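Local coordinates for protein UDP-N-acetylenolpyruvoylglucosamine reductase (Listeria monocytogenes, PDB 3TX1) that reduces UDP-N-acetylenolpyruvoylglucosamine to UDP-N-acetylmuramate with NADPH and bound FAD, a step in peptidoglycan precursor synthesis, at residues N89-D94 / D291-I296; Y298-V303 / L311-K316. All coordinates share one frame; numbering follows the deposited sequence.

Contact 1 of 2, residues N89-D94 / D291-I296. With FAD (flavin-adenine dinucleotide), chain B.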
ATOM      1  N   ASN A  89       0.435  -1.073  -3.645  1.00 29.59           N
ATOM      2  CA  ASN A  89       1.112   0.115  -4.165  1.00 29.44           C
ATOM      3  C   ASN A  89       2.620  -0.081  -4.375  1.00 31.83           C
ATOM      4  O   ASN A  89       3.408   0.857  -4.220  1.00 29.54           O
ATOM      5  CB  ASN A  89       0.917   1.304  -3.265  1.00 29.58           C
ATOM      6  CG  ASN A  89       1.314   2.585  -3.948  1.00 36.12           C
ATOM      7  OD1 ASN A  89       1.338   2.623  -5.172  1.00 36.92           O
ATOM      8  ND2 ASN A  89       1.601   3.656  -3.176  1.00 39.89           N
ATOM      9  N   LEU A  90       3.019  -1.310  -4.697  1.00 33.79           N
ATOM     10  CA  LEU A  90       4.401  -1.573  -5.052  1.00 35.97           C
ATOM     11  C   LEU A  90       4.569  -2.805  -5.940  1.00 38.98           C
ATOM     12  O   LEU A  90       3.648  -3.700  -6.030  1.00 39.79           O
ATOM     13  CB  LEU A  90       5.326  -1.594  -3.837  1.00 36.19           C
ATOM     14  CG  LEU A  90       5.193  -2.672  -2.777  1.00 37.52           C
ATOM     15  CD1 LEU A  90       5.553  -4.025  -3.365  1.00 39.02           C
ATOM     16  CD2 LEU A  90       6.129  -2.346  -1.622  1.00 36.47           C
ATOM     17  N   ILE A  91       5.704  -2.667  -6.628  0.50 37.74           N
ATOM     18  CA  ILE A  91       6.300  -3.599  -7.511  0.50 37.68           C
ATOM     19  C   ILE A  91       7.675  -3.841  -6.933  0.50 37.81           C
ATOM     20  O   ILE A  91       8.438  -2.938  -6.602  0.50 36.72           O
ATOM     21  CB  ILE A  91       6.396  -3.041  -8.938  0.50 39.02           C
ATOM     22  CG1 ILE A  91       4.990  -2.716  -9.448  0.50 35.78           C
ATOM     23  CG2 ILE A  91       7.116  -4.028  -9.861  0.50 41.86           C
ATOM     24  CD1 ILE A  91       4.985  -1.977 -10.762  0.50 36.23           C
ATOM     25  N   ILE A  92       7.886  -5.126  -6.784  1.00 39.10           N
ATOM     26  CA  ILE A  92       9.061  -5.872  -6.293  1.00 43.07           C
ATOM     27  C   ILE A  92       9.686  -6.641  -7.434  1.00 46.33           C
ATOM     28  O   ILE A  92       9.108  -7.627  -7.884  1.00 47.10           O
ATOM     29  CB  ILE A  92       8.746  -6.952  -5.235  1.00 44.21           C
ATOM     30  CG1 ILE A  92       8.061  -6.376  -4.003  1.00 41.99           C
ATOM     31  CG2 ILE A  92      10.039  -7.624  -4.792  1.00 48.09           C
ATOM     32  CD1 ILE A  92       7.129  -7.379  -3.361  1.00 42.07           C
ATOM     33  N   LYS A  93      10.889  -6.237  -7.841  1.00 48.81           N
ATOM     34  CA  LYS A  93      11.621  -6.873  -8.951  1.00 51.98           C
ATOM     35  C   LYS A  93      11.810  -8.350  -8.715  1.00 54.41           C
ATOM     36  O   LYS A  93      11.789  -8.787  -7.592  1.00 54.61           O
ATOM     37  CB  LYS A  93      12.969  -6.194  -9.152  1.00 54.66           C
ATOM     38  CG  LYS A  93      12.805  -4.697  -9.358  1.00 53.68           C
ATOM     39  CD  LYS A  93      14.103  -3.984  -9.706  1.00 58.41           C
ATOM     40  CE  LYS A  93      13.804  -2.533 -10.082  1.00 56.31           C
ATOM     41  NZ  LYS A  93      15.028  -1.817 -10.530  1.00 60.65           N
ATOM     42  N   ASP A  94      11.971  -9.117  -9.781  1.00 58.28           N
ATOM     43  CA  ASP A  94      12.165 -10.567  -9.680  1.00 62.39           C
ATOM     44  C   ASP A  94      13.520 -10.964  -9.028  1.00 66.97           C
ATOM     45  O   ASP A  94      13.652 -12.071  -8.479  1.00 70.29           O
ATOM     46  CB  ASP A  94      11.921 -11.231 -11.049  1.00 64.85           C
ATOM     47  CG  ASP A  94      10.501 -10.952 -11.597  1.00 61.05           C
ATOM     48  OD1 ASP A  94       9.507 -11.123 -10.863  1.00 58.94           O
ATOM     49  OD2 ASP A  94      10.359 -10.566 -12.767  1.00 61.03           O
ATOM     50  N   ASP A 291       7.745  -7.854 -16.450  1.00 31.83           N
ATOM     51  CA  ASP A 291       6.705  -7.340 -17.361  1.00 31.19           C
ATOM     52  C   ASP A 291       6.250  -5.974 -16.937  1.00 29.52           C
ATOM     53  O   ASP A 291       6.135  -5.082 -17.773  1.00 29.13           O
ATOM     54  CB  ASP A 291       5.481  -8.230 -17.420  1.00 31.96           C
ATOM     55  CG  ASP A 291       5.762  -9.582 -18.010  1.00 34.79           C
ATOM     56  OD1 ASP A 291       6.584  -9.691 -18.960  1.00 36.71           O
ATOM     57  OD2 ASP A 291       5.141 -10.538 -17.502  1.00 35.61           O
ATOM     58  N   TYR A 292       5.965  -5.798 -15.649  1.00 29.45           N
ATOM     59  CA  TYR A 292       5.557  -4.464 -15.171  1.00 28.37           C
ATOM     60  C   TYR A 292       6.595  -3.375 -15.446  1.00 29.36           C
ATOM     61  O   TYR A 292       6.245  -2.355 -16.051  1.00 27.30           O
ATOM     62  CB  TYR A 292       5.157  -4.478 -13.702  1.00 27.60           C
ATOM     63  CG  TYR A 292       3.684  -4.785 -13.474  1.00 27.60           C
ATOM     64  CD1 TYR A 292       3.191  -6.102 -13.515  1.00 27.00           C
ATOM     65  CD2 TYR A 292       2.770  -3.751 -13.201  1.00 26.82           C
ATOM     66  CE1 TYR A 292       1.842  -6.382 -13.304  1.00 25.50           C
ATOM     67  CE2 TYR A 292       1.420  -4.027 -12.999  1.00 26.55           C
ATOM     68  CZ  TYR A 292       0.962  -5.354 -13.047  1.00 26.75           C
ATOM     69  OH  TYR A 292      -0.399  -5.617 -12.824  1.00 28.88           O
ATOM     70  N   MET A 293       7.860  -3.621 -15.054  1.00 31.26           N
ATOM     71  CA  MET A 293       8.956  -2.661 -15.214  1.00 31.08           C
ATOM     72  C   MET A 293       9.147  -2.347 -16.671  1.00 29.69           C
ATOM     73  O   MET A 293       9.526  -1.231 -17.035  1.00 29.92           O
ATOM     74  CB  MET A 293      10.303  -3.195 -14.672  1.00 38.30           C
ATOM     75  CG  MET A 293      10.466  -3.470 -13.170  1.00 44.58           C
ATOM     76  SD  MET A 293       9.692  -2.269 -12.022  1.00 65.21           S
ATOM     77  CE  MET A 293      10.219  -0.638 -12.575  1.00 49.32           C
ATOM     78  N   ASN A 294       8.945  -3.356 -17.511  1.00 28.02           N
ATOM     79  CA  ASN A 294       9.127  -3.181 -18.919  1.00 27.08           C
ATOM     80  C   ASN A 294       7.999  -2.356 -19.520  1.00 25.63           C
ATOM     81  O   ASN A 294       8.222  -1.449 -20.313  1.00 26.52           O
ATOM     82  CB  ASN A 294       9.320  -4.543 -19.604  1.00 29.10           C
ATOM     83  CG  ASN A 294      10.787  -5.047 -19.552  1.00 32.46           C
ATOM     84  OD1 ASN A 294      11.050  -6.250 -19.527  1.00 32.48           O
ATOM     85  ND2 ASN A 294      11.747  -4.109 -19.537  1.00 34.65           N
ATOM     86  N   LEU A 295       6.772  -2.616 -19.113  1.00 24.28           N
ATOM     87  CA  LEU A 295       5.690  -1.814 -19.630  1.00 23.15           C
ATOM     88  C   LEU A 295       5.757  -0.383 -19.061  1.00 22.80           C
ATOM     89  O   LEU A 295       5.579   0.602 -19.798  1.00 22.77           O
ATOM     90  CB  LEU A 295       4.351  -2.490 -19.368  1.00 22.31           C
ATOM     91  CG  LEU A 295       3.118  -1.912 -20.027  1.00 20.97           C
ATOM     92  CD1 LEU A 295       3.451  -1.527 -21.465  1.00 21.33           C
ATOM     93  CD2 LEU A 295       1.996  -2.946 -19.945  1.00 21.00           C
ATOM     94  N   ILE A 296       6.077  -0.261 -17.779  1.00 22.16           N
ATOM     95  CA  ILE A 296       6.199   1.051 -17.206  1.00 21.97           C
ATOM     96  C   ILE A 296       7.229   1.857 -17.985  1.00 22.60           C
ATOM     97  O   ILE A 296       6.959   2.978 -18.400  1.00 23.92           O
ATOM     98  CB  ILE A 296       6.603   0.993 -15.737  1.00 22.99           C
ATOM     99  CG1 ILE A 296       5.448   0.450 -14.880  1.00 22.53           C
ATOM    100  CG2 ILE A 296       7.009   2.380 -15.243  1.00 23.68           C
ATOM    101  CD1 ILE A 296       5.797   0.388 -13.382  1.00 23.48           C
TER
HETATM  102  PA  FAD B 299       2.149  -1.696   0.145  1.00 35.15           P
HETATM  103  O1A FAD B 299       2.364  -3.051   0.730  1.00 36.34           O
HETATM  104  O2A FAD B 299       1.886  -1.559  -1.327  1.00 35.89           O
HETATM  105  O5B FAD B 299       3.446  -0.800   0.407  1.00 35.57           O
HETATM  106  C5B FAD B 299       3.150   0.592   0.365  1.00 34.88           C
HETATM  107  C4B FAD B 299       4.210   1.421   1.060  1.00 35.66           C
HETATM  108  O4B FAD B 299       3.904   1.563   2.438  1.00 35.07           O
HETATM  109  C3B FAD B 299       5.622   0.883   1.007  1.00 36.94           C
HETATM  110  O3B FAD B 299       6.498   2.031   1.135  1.00 38.35           O
HETATM  111  C2B FAD B 299       5.666   0.064   2.296  1.00 36.84           C
HETATM  112  O2B FAD B 299       6.955  -0.258   2.853  1.00 38.61           O
HETATM  113  C1B FAD B 299       4.945   0.996   3.225  1.00 35.96           C
HETATM  114  N9A FAD B 299       4.277   0.242   4.271  1.00 34.71           N
HETATM  115  C8A FAD B 299       3.390  -0.755   4.133  1.00 33.78           C
HETATM  116  N7A FAD B 299       2.939  -1.118   5.366  1.00 33.44           N
HETATM  117  C5A FAD B 299       3.524  -0.346   6.309  1.00 33.81           C
HETATM  118  C6A FAD B 299       3.545  -0.212   7.789  1.00 33.65           C
HETATM  119  N6A FAD B 299       2.810  -1.000   8.622  1.00 33.06           N
HETATM  120  N1A FAD B 299       4.337   0.751   8.310  1.00 34.27           N
HETATM  121  C2A FAD B 299       5.075   1.558   7.559  1.00 35.35           C
HETATM  122  N3A FAD B 299       5.142   1.480   6.229  1.00 35.48           N
HETATM  123  C4A FAD B 299       4.407   0.563   5.561  1.00 34.72           C
HETATM  124  N1  FAD B 299      -4.225   4.743  -3.148  1.00 39.46           N
HETATM  125  C2  FAD B 299      -4.912   5.875  -2.856  1.00 41.59           C
HETATM  126  O2  FAD B 299      -4.405   6.717  -2.097  1.00 42.77           O
HETATM  127  N3  FAD B 299      -6.144   6.144  -3.308  1.00 43.24           N
HETATM  128  C4  FAD B 299      -6.812   5.341  -4.125  1.00 42.82           C
HETATM  129  O4  FAD B 299      -7.947   5.645  -4.559  1.00 44.40           O
HETATM  130  C4X FAD B 299      -6.129   4.091  -4.489  1.00 40.76           C
HETATM  131  N5  FAD B 299      -6.730   3.223  -5.297  1.00 41.00           N
HETATM  132  C5X FAD B 299      -6.150   2.070  -5.662  1.00 39.57           C
HETATM  133  C6  FAD B 299      -6.853   1.211  -6.494  1.00 40.32           C
HETATM  134  C7  FAD B 299      -6.310   0.010  -6.868  1.00 39.50           C
HETATM  135  C7M FAD B 299      -7.078  -0.905  -7.785  1.00 40.09           C
HETATM  136  C8  FAD B 299      -4.969  -0.327  -6.342  1.00 38.41           C
HETATM  137  C8M FAD B 299      -4.305  -1.605  -6.710  1.00 39.31           C
HETATM  138  C9  FAD B 299      -4.278   0.521  -5.519  1.00 37.72           C
HETATM  139  C9A FAD B 299      -4.824   1.729  -5.158  1.00 38.08           C
HETATM  140  N10 FAD B 299      -4.144   2.619  -4.291  1.00 38.04           N
HETATM  141  C10 FAD B 299      -4.784   3.823  -3.945  1.00 39.12           C
HETATM  142  C1' FAD B 299      -2.791   2.296  -3.801  1.00 36.58           C
HETATM  143  C2' FAD B 299      -2.832   1.548  -2.488  1.00 36.32           C
HETATM  144  O2' FAD B 299      -4.129   0.998  -2.274  1.00 37.34           O
HETATM  145  C3' FAD B 299      -2.536   2.470  -1.320  1.00 36.20           C
HETATM  146  O3' FAD B 299      -1.293   3.098  -1.606  1.00 36.35           O
HETATM  147  C4' FAD B 299      -2.436   1.656  -0.032  1.00 35.36           C
HETATM  148  O4' FAD B 299      -2.671   2.474   1.123  1.00 35.94           O
HETATM  149  C5' FAD B 299      -1.131   0.890   0.081  1.00 34.17           C
HETATM  150  O5' FAD B 299      -1.361  -0.182   0.965  1.00 33.76           O
HETATM  151  P   FAD B 299      -0.428  -1.451   1.089  1.00 33.49           P
HETATM  152  O1P FAD B 299      -0.711  -1.995   2.442  1.00 33.78           O
HETATM  153  O2P FAD B 299      -0.736  -2.253  -0.129  1.00 34.47           O
HETATM  154  O3P FAD B 299       1.034  -0.905   0.960  1.00 33.90           O

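Contact 2 of 2, residues Y298-V303 / L311-K316. With SO4 (sulfate ion), chain E.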
ATOM      1  N   TYR A 298       8.369   1.497 -21.040  1.00 22.84           N
ATOM      2  CA  TYR A 298       8.005   1.752 -22.405  1.00 24.36           C
ATOM      3  C   TYR A 298       6.948   2.874 -22.506  1.00 23.82           C
ATOM      4  O   TYR A 298       6.976   3.705 -23.425  1.00 24.46           O
ATOM      5  CB  TYR A 298       7.562   0.452 -23.039  1.00 25.26           C
ATOM      6  CG  TYR A 298       7.149   0.535 -24.465  1.00 26.60           C
ATOM      7  CD1 TYR A 298       8.080   0.357 -25.509  1.00 29.01           C
ATOM      8  CD2 TYR A 298       5.800   0.720 -24.792  1.00 26.73           C
ATOM      9  CE1 TYR A 298       7.674   0.383 -26.846  1.00 29.75           C
ATOM     10  CE2 TYR A 298       5.387   0.768 -26.121  1.00 27.84           C
ATOM     11  CZ  TYR A 298       6.314   0.606 -27.124  1.00 29.81           C
ATOM     12  OH  TYR A 298       5.837   0.677 -28.397  1.00 33.82           O
ATOM     13  N   VAL A 299       6.044   2.912 -21.538  1.00 22.35           N
ATOM     14  CA  VAL A 299       5.048   3.952 -21.481  1.00 22.22           C
ATOM     15  C   VAL A 299       5.738   5.275 -21.203  1.00 24.11           C
ATOM     16  O   VAL A 299       5.565   6.236 -21.951  1.00 26.45           O
ATOM     17  CB  VAL A 299       4.016   3.678 -20.382  1.00 20.90           C
ATOM     18  CG1 VAL A 299       3.267   4.948 -20.007  1.00 20.93           C
ATOM     19  CG2 VAL A 299       3.066   2.558 -20.789  1.00 19.52           C
ATOM     20  N   GLN A 300       6.533   5.320 -20.142  1.00 24.69           N
ATOM     21  CA  GLN A 300       7.286   6.512 -19.813  1.00 26.13           C
ATOM     22  C   GLN A 300       8.021   6.980 -21.036  1.00 27.48           C
ATOM     23  O   GLN A 300       7.995   8.153 -21.384  1.00 29.84           O
ATOM     24  CB  GLN A 300       8.321   6.183 -18.763  1.00 27.73           C
ATOM     25  CG  GLN A 300       7.758   6.018 -17.371  1.00 28.14           C
ATOM     26  CD  GLN A 300       8.833   5.821 -16.318  1.00 29.20           C
ATOM     27  OE1 GLN A 300       9.615   4.873 -16.376  1.00 30.82           O
ATOM     28  NE2 GLN A 300       8.839   6.691 -15.318  1.00 29.76           N
ATOM     29  N   GLN A 301       8.684   6.061 -21.710  1.00 27.35           N
ATOM     30  CA  GLN A 301       9.468   6.465 -22.868  1.00 28.50           C
ATOM     31  C   GLN A 301       8.637   6.970 -24.039  1.00 28.24           C
ATOM     32  O   GLN A 301       9.028   7.916 -24.687  1.00 29.63           O
ATOM     33  CB  GLN A 301      10.400   5.341 -23.324  1.00 28.61           C
ATOM     34  CG  GLN A 301      11.297   5.783 -24.452  1.00 31.03           C
ATOM     35  CD  GLN A 301      12.139   6.984 -24.073  1.00 32.99           C
ATOM     36  OE1 GLN A 301      12.375   7.260 -22.879  1.00 32.86           O
ATOM     37  NE2 GLN A 301      12.600   7.715 -25.086  1.00 34.76           N
ATOM     38  N   THR A 302       7.503   6.337 -24.309  1.00 26.64           N
ATOM     39  CA  THR A 302       6.676   6.709 -25.441  1.00 27.19           C
ATOM     40  C   THR A 302       6.008   8.052 -25.157  1.00 28.58           C
ATOM     41  O   THR A 302       5.875   8.924 -26.016  1.00 30.51           O
ATOM     42  CB  THR A 302       5.616   5.636 -25.629  1.00 26.07           C
ATOM     43  OG1 THR A 302       6.271   4.381 -25.808  1.00 26.71           O
ATOM     44  CG2 THR A 302       4.778   5.894 -26.827  1.00 27.33           C
ATOM     45  N   VAL A 303       5.586   8.239 -23.925  1.00 28.15           N
ATOM     46  CA  VAL A 303       4.944   9.483 -23.609  1.00 29.67           C
ATOM     47  C   VAL A 303       5.877  10.654 -23.746  1.00 33.17           C
ATOM     48  O   VAL A 303       5.461  11.703 -24.229  1.00 35.88           O
ATOM     49  CB  VAL A 303       4.288   9.475 -22.230  1.00 27.29           C
ATOM     50  CG1 VAL A 303       3.798  10.863 -21.889  1.00 27.65           C
ATOM     51  CG2 VAL A 303       3.145   8.488 -22.265  1.00 25.54           C
ATOM     52  N   LEU A 311       6.515  11.142 -16.971  1.00 54.13           N
ATOM     53  CA  LEU A 311       5.594  10.454 -16.083  1.00 50.66           C
ATOM     54  C   LEU A 311       6.414   9.835 -14.982  1.00 50.76           C
ATOM     55  O   LEU A 311       7.316   9.055 -15.240  1.00 51.16           O
ATOM     56  CB  LEU A 311       4.761   9.410 -16.813  1.00 47.04           C
ATOM     57  CG  LEU A 311       3.646   9.949 -17.697  1.00 46.13           C
ATOM     58  CD1 LEU A 311       3.070   8.825 -18.528  1.00 43.37           C
ATOM     59  CD2 LEU A 311       2.558  10.623 -16.874  1.00 46.26           C
ATOM     60  N   GLU A 312       6.144  10.222 -13.752  1.00 51.20           N
ATOM     61  CA  GLU A 312       6.893   9.674 -12.644  1.00 51.93           C
ATOM     62  C   GLU A 312       6.021   8.698 -11.919  1.00 49.36           C
ATOM     63  O   GLU A 312       4.808   8.922 -11.769  1.00 48.83           O
ATOM     64  CB  GLU A 312       7.430  10.803 -11.790  1.00 55.26           C
ATOM     65  CG  GLU A 312       8.336  11.646 -12.683  1.00 59.51           C
ATOM     66  CD  GLU A 312       8.990  12.845 -12.026  1.00 64.43           C
ATOM     67  OE1 GLU A 312       8.546  13.252 -10.905  1.00 64.75           O
ATOM     68  OE2 GLU A 312       9.952  13.382 -12.665  1.00 67.61           O
ATOM     69  N   THR A 313       6.599   7.574 -11.537  1.00 48.51           N
ATOM     70  CA  THR A 313       5.790   6.550 -10.911  1.00 47.26           C
ATOM     71  C   THR A 313       5.243   6.988  -9.538  1.00 48.71           C
ATOM     72  O   THR A 313       5.909   7.697  -8.782  1.00 51.96           O
ATOM     73  CB  THR A 313       6.578   5.244 -10.741  1.00 46.37           C
ATOM     74  OG1 THR A 313       7.791   5.528 -10.058  1.00 48.64           O
ATOM     75  CG2 THR A 313       6.934   4.633 -12.063  1.00 46.09           C
ATOM     76  N   GLU A 314       4.008   6.619  -9.255  1.00 48.45           N
ATOM     77  CA  GLU A 314       3.432   6.816  -7.947  1.00 50.08           C
ATOM     78  C   GLU A 314       3.760   5.530  -7.195  1.00 47.92           C
ATOM     79  O   GLU A 314       4.334   5.574  -6.116  1.00 49.89           O
ATOM     80  CB  GLU A 314       1.922   7.110  -8.050  1.00 53.39           C
ATOM     81  CG  GLU A 314       1.005   6.655  -6.899  1.00 57.49           C
ATOM     82  CD  GLU A 314       1.161   7.407  -5.571  1.00 63.33           C
ATOM     83  OE1 GLU A 314       0.170   7.477  -4.786  1.00 67.70           O
ATOM     84  OE2 GLU A 314       2.259   7.922  -5.283  1.00 66.89           O
ATOM     85  N   VAL A 315       3.445   4.390  -7.797  1.00 45.47           N
ATOM     86  CA  VAL A 315       3.738   3.075  -7.243  1.00 44.62           C
ATOM     87  C   VAL A 315       5.236   2.899  -6.856  1.00 46.45           C
ATOM     88  O   VAL A 315       6.138   3.367  -7.581  1.00 47.58           O
ATOM     89  CB  VAL A 315       3.345   2.025  -8.292  1.00 44.49           C
ATOM     90  CG1 VAL A 315       4.297   2.080  -9.492  1.00 45.12           C
ATOM     91  CG2 VAL A 315       3.362   0.634  -7.699  1.00 45.65           C
ATOM     92  N   LYS A 316       5.508   2.229  -5.730  1.00 46.19           N
ATOM     93  CA  LYS A 316       6.902   2.034  -5.244  1.00 47.65           C
ATOM     94  C   LYS A 316       7.562   0.910  -5.982  1.00 47.90           C
ATOM     95  O   LYS A 316       6.913  -0.114  -6.245  1.00 47.44           O
ATOM     96  CB  LYS A 316       6.975   1.630  -3.758  1.00 47.45           C
ATOM     97  CG  LYS A 316       6.299   2.540  -2.764  1.00 47.35           C
ATOM     98  CD  LYS A 316       6.954   3.898  -2.726  1.00 49.89           C
ATOM     99  CE  LYS A 316       6.137   4.793  -1.799  1.00 49.98           C
ATOM    100  NZ  LYS A 316       6.685   6.181  -1.722  1.00 52.67           N
TER
HETATM  101  S   SO4 E 302       9.211   5.957   1.083  1.00111.94           S
HETATM  102  O1  SO4 E 302       9.381   6.173   2.544  1.00111.41           O
HETATM  103  O2  SO4 E 302       8.062   6.758   0.597  1.00102.92           O
HETATM  104  O3  SO4 E 302      10.455   6.351   0.379  1.00116.64           O
HETATM  105  O4  SO4 E 302       8.964   4.523   0.796  1.00114.58           O
HETATM  106  O   HOH W   1       7.021  10.229 -19.574  1.00 31.68           O

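Contact 1 of 2, residues N89-D94 / D291-I296
Ile-91 carries the meeting of strand 90-92 with helix 291-296, and almost everything that crosses the gap goes through its two branches. In the conformer described here, one of two in the model, CG1 points away from the carbonyl carbon (chi1 -60°) and the branch runs on extended, which carries CD1 deep towards the helix. There CD1 lies 3.7 Å from CD2 of Tyr-292, the two side chains crossing nearly at right angles, and meets Ile-296 tip to tip, with Ile-91 CD1 and Ile-296 CD1 3.6 Å apart. This is the dense, buried end of the contact. Behind it, Tyr-292 OH is hydrogen-bonded to Ile-281 O, which ties down the far end of the ring. The second branch faces a looser side: Ile-91 CG2 lies 3.8 Å from Met-293 SD, the methionine bent at chi2 and chi3 and running past the isoleucine in the opposite direction. This outer side is sparser and partly exposed; Lys-93 is salt-bridged to Asp-321, and the poorly ordered Asp-94 is hydrogen-bonded through OD2 to Thr-290 OG1, just before the helical segment. The short axes come no closer than 9.6 Å, at 119°, so side chains do all the bridging. Just before the strand, Asn-89 N donates to the FAD phosphate oxygen O2A over 2.8 Å, joining the neighbouring amides of Gly-87 and Ser-88, which also bond to FAD. A cofactor-binding backbone turn leading into a strand covered by a C-terminal helix joins the PCMH-type FAD-binding region to the C-terminal region of MurB.

Contact 2 of 2, residues Y298-V303 / L311-K316
Gln-300 reaches from helix 298-303 to the backbone of Leu-311, and its chain can be followed outwards atom by atom. CB leaves the helix at an angle to the returning chain and lies beyond van der Waals contact with the leucine carbonyl. CG, turned away from the carbonyl carbon of its own residue (chi1 -76°), comes to 3.7 Å from Leu-311 O, and CD stays alongside that same oxygen. At the tip, Gln-300 NE2 donates to Leu-311 O over 2.8 Å, in a nearly straight bond of 167°; the oxygen lies close to the plane of the glutamine amide and takes the proton almost head-on. NE2 of Gln-300 also lies, more loosely, 4.3 Å from Thr-313 CG2. Nearer the helix, a water accepts from Leu-311 N and donates to Gln-300 O, so Leu-311 is held twice: O directly by the side chain, N through the water to the main-chain carbonyl. These bonds join helix 289-307 to the start of its return towards strand 316-318, a helix-to-strand connection in the C-terminal part of MurB that brings in Glu-314, predicted to be an active-site residue. Away from the polar pair, the buried leucine side chain packs against the helix. Leu-311 CD1 lies 3.8 Å from Val-303 CG2, the two side chains roughly perpendicular, while Val-299 CG1 makes a longer contact of 4.2 Å with Leu-311 CD1. Leu-257 and Ile-258 of helix 254-260 also touch the leucine. At the far end, Lys-316, part of the FAD pocket, sends NZ to a sulfate probably from the crystallisation liquor, 2.8 Å from its O2.

Helix 289-307 serves both contacts: its earlier turns cover Ile-91 in contact 1, and its later turns hold Leu-311 in contact 2, the two centres lying 11 Å apart. Segment 89-94 and Lys-316, where 311-316 runs into strand 316-318, meet directly: strands 90-92 and 316-318 pair in parallel. Ile-91 N lies 2.9 Å from Lys-316 O, and Asn-89 O lies 2.9 Å from Lys-316 N, both probable hydrogen bonds. Asn-89, Leu-90 and Lys-316 thus bring the two contacts together at the FAD pocket. Glu-314, of the predicted active site, sits just before this pairing, its side chain about 9 Å from that of Ile-296 in contact 1.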